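Local coordinates for protein tryptophan--tRNA ligase (PDB 3A04) that catalyses the ATP-dependent attachment of L-tryptophan to tRNA(Trp), releasing AMP and diphosphate, as a class I aminoacyl-tRNA synthetase, at residues G81-G86 and E130-N135; I266-P271 and A350-R355. One frame throughout, in Å; residues are numbered along the deposited sequence.

Interaction 1. Residues G81-G86 and E130-N135; sequences GKFHFG and EEYIAN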
loop_
_atom_site.group_PDB
_atom_site.type_symbol
_atom_site.label_atom_id
_atom_site.label_comp_id
_atom_site.label_asym_id
_atom_site.label_seq_id
_atom_site.Cartn_x
_atom_site.Cartn_y
_atom_site.Cartn_z
ATOM N N GLY A 81 19.674 -4.234 13.393
ATOM C CA GLY A 81 20.898 -4.926 13.834
ATOM C C GLY A 81 22.112 -4.557 13.027
ATOM O O GLY A 81 22.079 -3.648 12.193
ATOM N N LYS A 82 23.235 -5.237 13.232
ATOM C CA LYS A 82 24.447 -4.716 12.628
ATOM C C LYS A 82 24.763 -5.442 11.332
ATOM O O LYS A 82 24.354 -6.624 11.148
ATOM C CB LYS A 82 25.618 -4.848 13.631
ATOM C CG LYS A 82 25.382 -4.003 14.945
ATOM C CD LYS A 82 26.670 -3.705 15.710
ATOM C CE LYS A 82 27.078 -4.876 16.545
ATOM N NZ LYS A 82 27.963 -4.461 17.752
ATOM N N PHE A 83 25.526 -4.764 10.462
ATOM C CA PHE A 83 25.936 -5.328 9.186
ATOM C C PHE A 83 27.020 -6.391 9.395
ATOM O O PHE A 83 28.092 -6.109 10.030
ATOM C CB PHE A 83 26.478 -4.163 8.353
ATOM C CG PHE A 83 26.753 -4.493 6.919
ATOM C CD1 PHE A 83 27.944 -5.083 6.553
ATOM C CD2 PHE A 83 25.796 -4.181 5.930
ATOM C CE1 PHE A 83 28.244 -5.336 5.201
ATOM C CE2 PHE A 83 26.079 -4.404 4.628
ATOM C CZ PHE A 83 27.310 -5.009 4.254
ATOM N N HIS A 84 26.798 -7.582 8.824
ATOM C CA HIS A 84 27.648 -8.724 9.078
ATOM C C HIS A 84 28.135 -9.366 7.777
ATOM O O HIS A 84 27.837 -8.858 6.670
ATOM C CB HIS A 84 26.971 -9.716 10.096
ATOM C CG HIS A 84 25.633 -10.241 9.655
ATOM N ND1 HIS A 84 25.420 -10.794 8.405
ATOM C CD2 HIS A 84 24.428 -10.273 10.289
ATOM C CE1 HIS A 84 24.157 -11.198 8.307
ATOM N NE2 HIS A 84 23.548 -10.926 9.448
ATOM N N PHE A 85 28.912 -10.455 7.875
ATOM C CA PHE A 85 29.429 -11.101 6.663
ATOM C C PHE A 85 28.357 -11.787 5.786
ATOM O O PHE A 85 28.628 -12.047 4.635
ATOM C CB PHE A 85 30.547 -12.117 7.065
ATOM C CG PHE A 85 31.892 -11.426 7.222
ATOM C CD1 PHE A 85 32.174 -10.633 8.323
ATOM C CD2 PHE A 85 32.830 -11.511 6.210
ATOM C CE1 PHE A 85 33.467 -9.956 8.394
ATOM C CE2 PHE A 85 34.014 -10.881 6.267
ATOM C CZ PHE A 85 34.346 -10.085 7.362
ATOM N N GLY A 86 27.187 -12.084 6.349
ATOM C CA GLY A 86 26.023 -12.530 5.514
ATOM C C GLY A 86 25.668 -11.382 4.550
ATOM O O GLY A 86 25.519 -11.565 3.362
ATOM N N GLU A 130 23.761 4.626 8.485
ATOM C CA GLU A 130 25.085 4.540 9.180
ATOM C C GLU A 130 25.571 3.127 9.360
ATOM O O GLU A 130 26.769 2.909 9.511
ATOM C CB GLU A 130 24.907 5.130 10.588
ATOM C CG GLU A 130 24.938 6.657 10.481
ATOM C CD GLU A 130 24.820 7.404 11.808
ATOM O OE1 GLU A 130 24.829 6.802 12.920
ATOM O OE2 GLU A 130 24.687 8.629 11.702
ATOM N N GLU A 131 24.644 2.159 9.415
ATOM C CA GLU A 131 25.008 0.769 9.479
ATOM C C GLU A 131 24.941 0.078 8.091
ATOM O O GLU A 131 25.815 -0.708 7.764
ATOM C CB GLU A 131 24.103 0.079 10.444
ATOM C CG GLU A 131 24.516 -1.260 11.001
ATOM C CD GLU A 131 25.972 -1.299 11.608
ATOM O OE1 GLU A 131 26.509 -0.304 12.228
ATOM O OE2 GLU A 131 26.539 -2.399 11.442
ATOM N N TYR A 132 23.945 0.348 7.268
ATOM C CA TYR A 132 23.857 -0.381 6.042
ATOM C C TYR A 132 24.514 0.411 4.920
ATOM O O TYR A 132 25.486 -0.074 4.324
ATOM C CB TYR A 132 22.385 -0.790 5.738
ATOM C CG TYR A 132 22.024 -1.953 6.657
ATOM C CD1 TYR A 132 21.728 -1.753 8.017
ATOM C CD2 TYR A 132 22.161 -3.223 6.220
ATOM C CE1 TYR A 132 21.461 -2.833 8.869
ATOM C CE2 TYR A 132 21.881 -4.293 7.060
ATOM C CZ TYR A 132 21.577 -4.091 8.360
ATOM O OH TYR A 132 21.289 -5.181 9.104
ATOM N N ILE A 133 23.959 1.594 4.569
ATOM C CA ILE A 133 24.519 2.276 3.401
ATOM C C ILE A 133 26.037 2.567 3.607
ATOM O O ILE A 133 26.837 2.394 2.677
ATOM C CB ILE A 133 23.730 3.550 3.032
ATOM C CG1 ILE A 133 22.297 3.123 2.582
ATOM C CG2 ILE A 133 24.435 4.341 1.907
ATOM C CD1 ILE A 133 21.247 4.286 2.572
ATOM N N ALA A 134 26.390 3.056 4.794
ATOM C CA ALA A 134 27.791 3.431 5.005
ATOM C C ALA A 134 28.691 2.204 4.890
ATOM O O ALA A 134 29.710 2.295 4.260
ATOM C CB ALA A 134 27.985 4.164 6.333
ATOM N N ASN A 135 28.289 1.046 5.424
ATOM C CA ASN A 135 29.132 -0.167 5.222
ATOM C C ASN A 135 29.203 -0.617 3.776
ATOM O O ASN A 135 30.221 -1.073 3.289
ATOM C CB ASN A 135 28.655 -1.301 6.107
ATOM C CG ASN A 135 29.269 -1.213 7.493
ATOM O OD1 ASN A 135 30.473 -1.259 7.617
ATOM N ND2 ASN A 135 28.458 -1.061 8.507
HETATM O O HOH W 1 28.780 -3.937 11.417
#
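F83 and E131 have the nearest CA atoms of the two segments, 6.2 Å apart, where the loop 81-84 passes helix 121-139, which makes a wider pi-type turn at 130-133. The loop belongs to the HIGH region, a signature of class I aminoacyl-tRNA synthetases, and leads into helix 85-99. E131 makes the polar link. Its CG is anti to the backbone N (chi1 -162°) and the chain then bends at chi2, which carries the carboxylate to the loop backbone. F83 N donates to E131 OE2 at 2.8 Å, nearly straight at 166°, on the anti lone pair. A water bridges the same OE2 to F83 O, so the N-H of F83 is held directly, and its C=O through the water, by one carboxylate oxygen. The F83 ring packs on the helix in two ways. Its edge meets the face of Y132 in an offset edge-to-face pair, centroids 5.8 Å apart and planes at 69°. The Y132 hydroxyl is bonded outside the pair, to S80 O. N135 lies over one face of F83 in a CH-pi contact, with CB 3.9 Å from the ring centroid. N135 ND2 donates to E131 O at 2.8 Å on its own helix, while OD1 accepts from H352 NE2 on helix 334-364.

Interaction 2. Residues I266-P271 and A350-R355; sequences IFLTDP and AEHQSR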
loop_
_atom_site.group_PDB
_atom_site.type_symbol
_atom_site.label_atom_id
_atom_site.label_comp_id
_atom_site.label_asym_id
_atom_site.label_seq_id
_atom_site.Cartn_x
_atom_site.Cartn_y
_atom_site.Cartn_z
ATOM N N ILE A 266 30.612 -12.320 12.765
ATOM C CA ILE A 266 31.486 -11.136 12.785
ATOM C C ILE A 266 30.828 -9.903 12.187
ATOM O O ILE A 266 30.410 -9.916 11.028
ATOM C CB ILE A 266 32.749 -11.336 11.946
ATOM C CG1 ILE A 266 33.389 -12.723 12.210
ATOM C CG2 ILE A 266 33.660 -10.030 12.014
ATOM C CD1 ILE A 266 34.082 -12.923 13.484
ATOM N N PHE A 267 30.722 -8.821 12.962
ATOM C CA PHE A 267 30.196 -7.595 12.403
ATOM C C PHE A 267 31.311 -6.814 11.764
ATOM O O PHE A 267 32.491 -6.802 12.246
ATOM C CB PHE A 267 29.479 -6.799 13.526
ATOM C CG PHE A 267 28.328 -7.566 14.102
ATOM C CD1 PHE A 267 27.270 -7.977 13.275
ATOM C CD2 PHE A 267 28.290 -7.910 15.442
ATOM C CE1 PHE A 267 26.193 -8.729 13.786
ATOM C CE2 PHE A 267 27.189 -8.647 15.993
ATOM C CZ PHE A 267 26.163 -9.060 15.170
ATOM N N LEU A 268 31.009 -6.122 10.681
ATOM C CA LEU A 268 32.061 -5.302 10.024
ATOM C C LEU A 268 32.632 -4.190 10.922
ATOM O O LEU A 268 33.733 -3.662 10.646
ATOM C CB LEU A 268 31.594 -4.763 8.684
ATOM C CG LEU A 268 32.021 -5.926 7.732
ATOM C CD1 LEU A 268 31.065 -7.097 7.836
ATOM C CD2 LEU A 268 32.218 -5.540 6.337
ATOM N N THR A 269 31.875 -3.835 11.948
ATOM C CA THR A 269 32.356 -2.795 12.903
ATOM C C THR A 269 33.050 -3.366 14.165
ATOM O O THR A 269 33.447 -2.597 15.056
ATOM C CB THR A 269 31.158 -1.850 13.356
ATOM O OG1 THR A 269 30.148 -2.678 13.915
ATOM C CG2 THR A 269 30.622 -1.096 12.154
ATOM N N ASP A 270 33.111 -4.705 14.283
ATOM C CA ASP A 270 33.753 -5.328 15.437
ATOM C C ASP A 270 35.217 -4.859 15.533
ATOM O O ASP A 270 35.973 -4.866 14.574
ATOM C CB ASP A 270 33.677 -6.878 15.389
ATOM C CG ASP A 270 32.354 -7.424 15.803
ATOM O OD1 ASP A 270 31.572 -6.639 16.405
ATOM O OD2 ASP A 270 32.069 -8.632 15.539
ATOM N N PRO A 271 35.603 -4.407 16.728
ATOM C CA PRO A 271 36.998 -4.140 16.976
ATOM C C PRO A 271 37.806 -5.454 16.854
ATOM O O PRO A 271 37.299 -6.569 17.044
ATOM C CB PRO A 271 37.003 -3.653 18.441
ATOM C CG PRO A 271 35.562 -3.213 18.694
ATOM C CD PRO A 271 34.786 -4.281 17.936
ATOM N N ALA A 350 40.532 -3.667 9.351
ATOM C CA ALA A 350 41.222 -2.403 9.569
ATOM C C ALA A 350 41.091 -1.506 8.378
ATOM O O ALA A 350 40.902 -0.316 8.524
ATOM C CB ALA A 350 42.788 -2.667 9.895
ATOM N N GLU A 351 41.233 -2.019 7.183
ATOM C CA GLU A 351 41.091 -1.142 6.020
ATOM C C GLU A 351 39.604 -0.717 5.895
ATOM O O GLU A 351 39.301 0.429 5.597
ATOM C CB GLU A 351 41.508 -1.870 4.735
ATOM C CG GLU A 351 42.894 -2.428 4.761
ATOM C CD GLU A 351 43.302 -2.940 3.389
ATOM O OE1 GLU A 351 42.949 -2.238 2.404
ATOM O OE2 GLU A 351 43.955 -4.017 3.297
ATOM N N HIS A 352 38.692 -1.658 6.183
ATOM C CA HIS A 352 37.258 -1.371 6.043
ATOM C C HIS A 352 36.890 -0.296 7.071
ATOM O O HIS A 352 36.249 0.675 6.728
ATOM C CB HIS A 352 36.405 -2.627 6.316
ATOM C CG HIS A 352 34.936 -2.363 6.185
ATOM N ND1 HIS A 352 34.292 -2.329 4.962
ATOM C CD2 HIS A 352 33.997 -2.119 7.118
ATOM C CE1 HIS A 352 32.995 -2.073 5.163
ATOM N NE2 HIS A 352 32.789 -1.948 6.467
ATOM N N GLN A 353 37.280 -0.485 8.332
ATOM C CA GLN A 353 36.956 0.493 9.348
ATOM C C GLN A 353 37.566 1.884 9.146
ATOM O O GLN A 353 36.957 2.883 9.558
ATOM C CB GLN A 353 37.224 -0.064 10.727
ATOM C CG GLN A 353 36.312 -1.266 10.984
ATOM C CD GLN A 353 36.690 -2.101 12.145
ATOM O OE1 GLN A 353 37.642 -1.801 12.878
ATOM N NE2 GLN A 353 35.974 -3.191 12.334
ATOM N N SER A 354 38.700 1.962 8.464
ATOM C CA SER A 354 39.329 3.266 8.154
ATOM C C SER A 354 38.547 4.016 7.129
ATOM O O SER A 354 38.721 5.230 6.946
ATOM C CB SER A 354 40.780 3.086 7.663
ATOM O OG SER A 354 40.876 2.492 6.373
ATOM N N ARG A 355 37.678 3.310 6.425
ATOM C CA ARG A 355 36.904 3.959 5.407
ATOM C C ARG A 355 35.497 4.394 5.917
ATOM O O ARG A 355 34.817 5.178 5.254
ATOM C CB ARG A 355 36.799 3.053 4.198
ATOM C CG ARG A 355 38.086 3.003 3.351
ATOM C CD ARG A 355 37.824 2.370 2.016
ATOM N NE ARG A 355 37.646 0.946 2.187
ATOM C CZ ARG A 355 38.611 0.037 2.050
ATOM N NH1 ARG A 355 39.858 0.407 1.707
ATOM N NH2 ARG A 355 38.323 -1.260 2.251
#
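The H352 imidazole has L268 over one face: L268 CD2 sits 3.7 Å from the centroid of the H352 ring, 15° off the normal and offset toward the rim. This is a CH-pi contact. The two side chains cross at about a right angle. L268 CB also approaches the ring, 3.8 Å from H352 NE2. H352 CG is anti to the backbone N (chi1 180°), which directs the ring from the helix toward the loop. H352 NE2 is hydrogen-bonded to N135 OD1 on helix 121-139, which should limit rotation of the ring.

The second flat group is the Q353 amide. Its chain is extended beyond CG and reaches the loop backbone. NE2 gives both of its hydrogens to carbonyls of the loop. It donates to L268 O at 2.8 Å, almost straight at 175°, and to D270 O, also at 2.8 Å. Both acceptors lie close to the amide plane of Q353. Each carbonyl, however, receives the donor from above its own plane, not on a lone pair. The two bonds fasten one nitrogen to carbonyls two residues apart.

The loop has its own internal bonds. F267 to D270 form a type I beta turn, with D270 N bonded to F267 O at 3.0 Å. The D270 carboxylate folds back too: OD2 accepts from F267 N at 2.9 Å, and also forms a salt bridge with K278 on helix 272-280.

P271 is the N-cap of that helix. The arrangement is thus a beta turn leading into a helix and docked on another: the loop that follows the KMSKS region of this class I synthetase is fixed to the long C-terminal helix 334-364.

From the N terminus, the HIGH region comes first and runs into helix 85-99. Interaction 1 closes a loop of 43 residues when helix 121-139 returns to it. The chain then passes the KMSKS region, and interaction 2 closes a second loop of 78 residues between 266-271 and helix 334-364. The two loops follow in series and neither nest nor cross. The two interactions touch, their centres about 10 Å apart. A probable backbone hydrogen bond, L268 N to F83 O (3.0 Å), joins the two loop segments, and the N135-H352 bond joins helices 121-139 and 334-364. Together they link the HIGH region and the loop after KMSKS to these two helices.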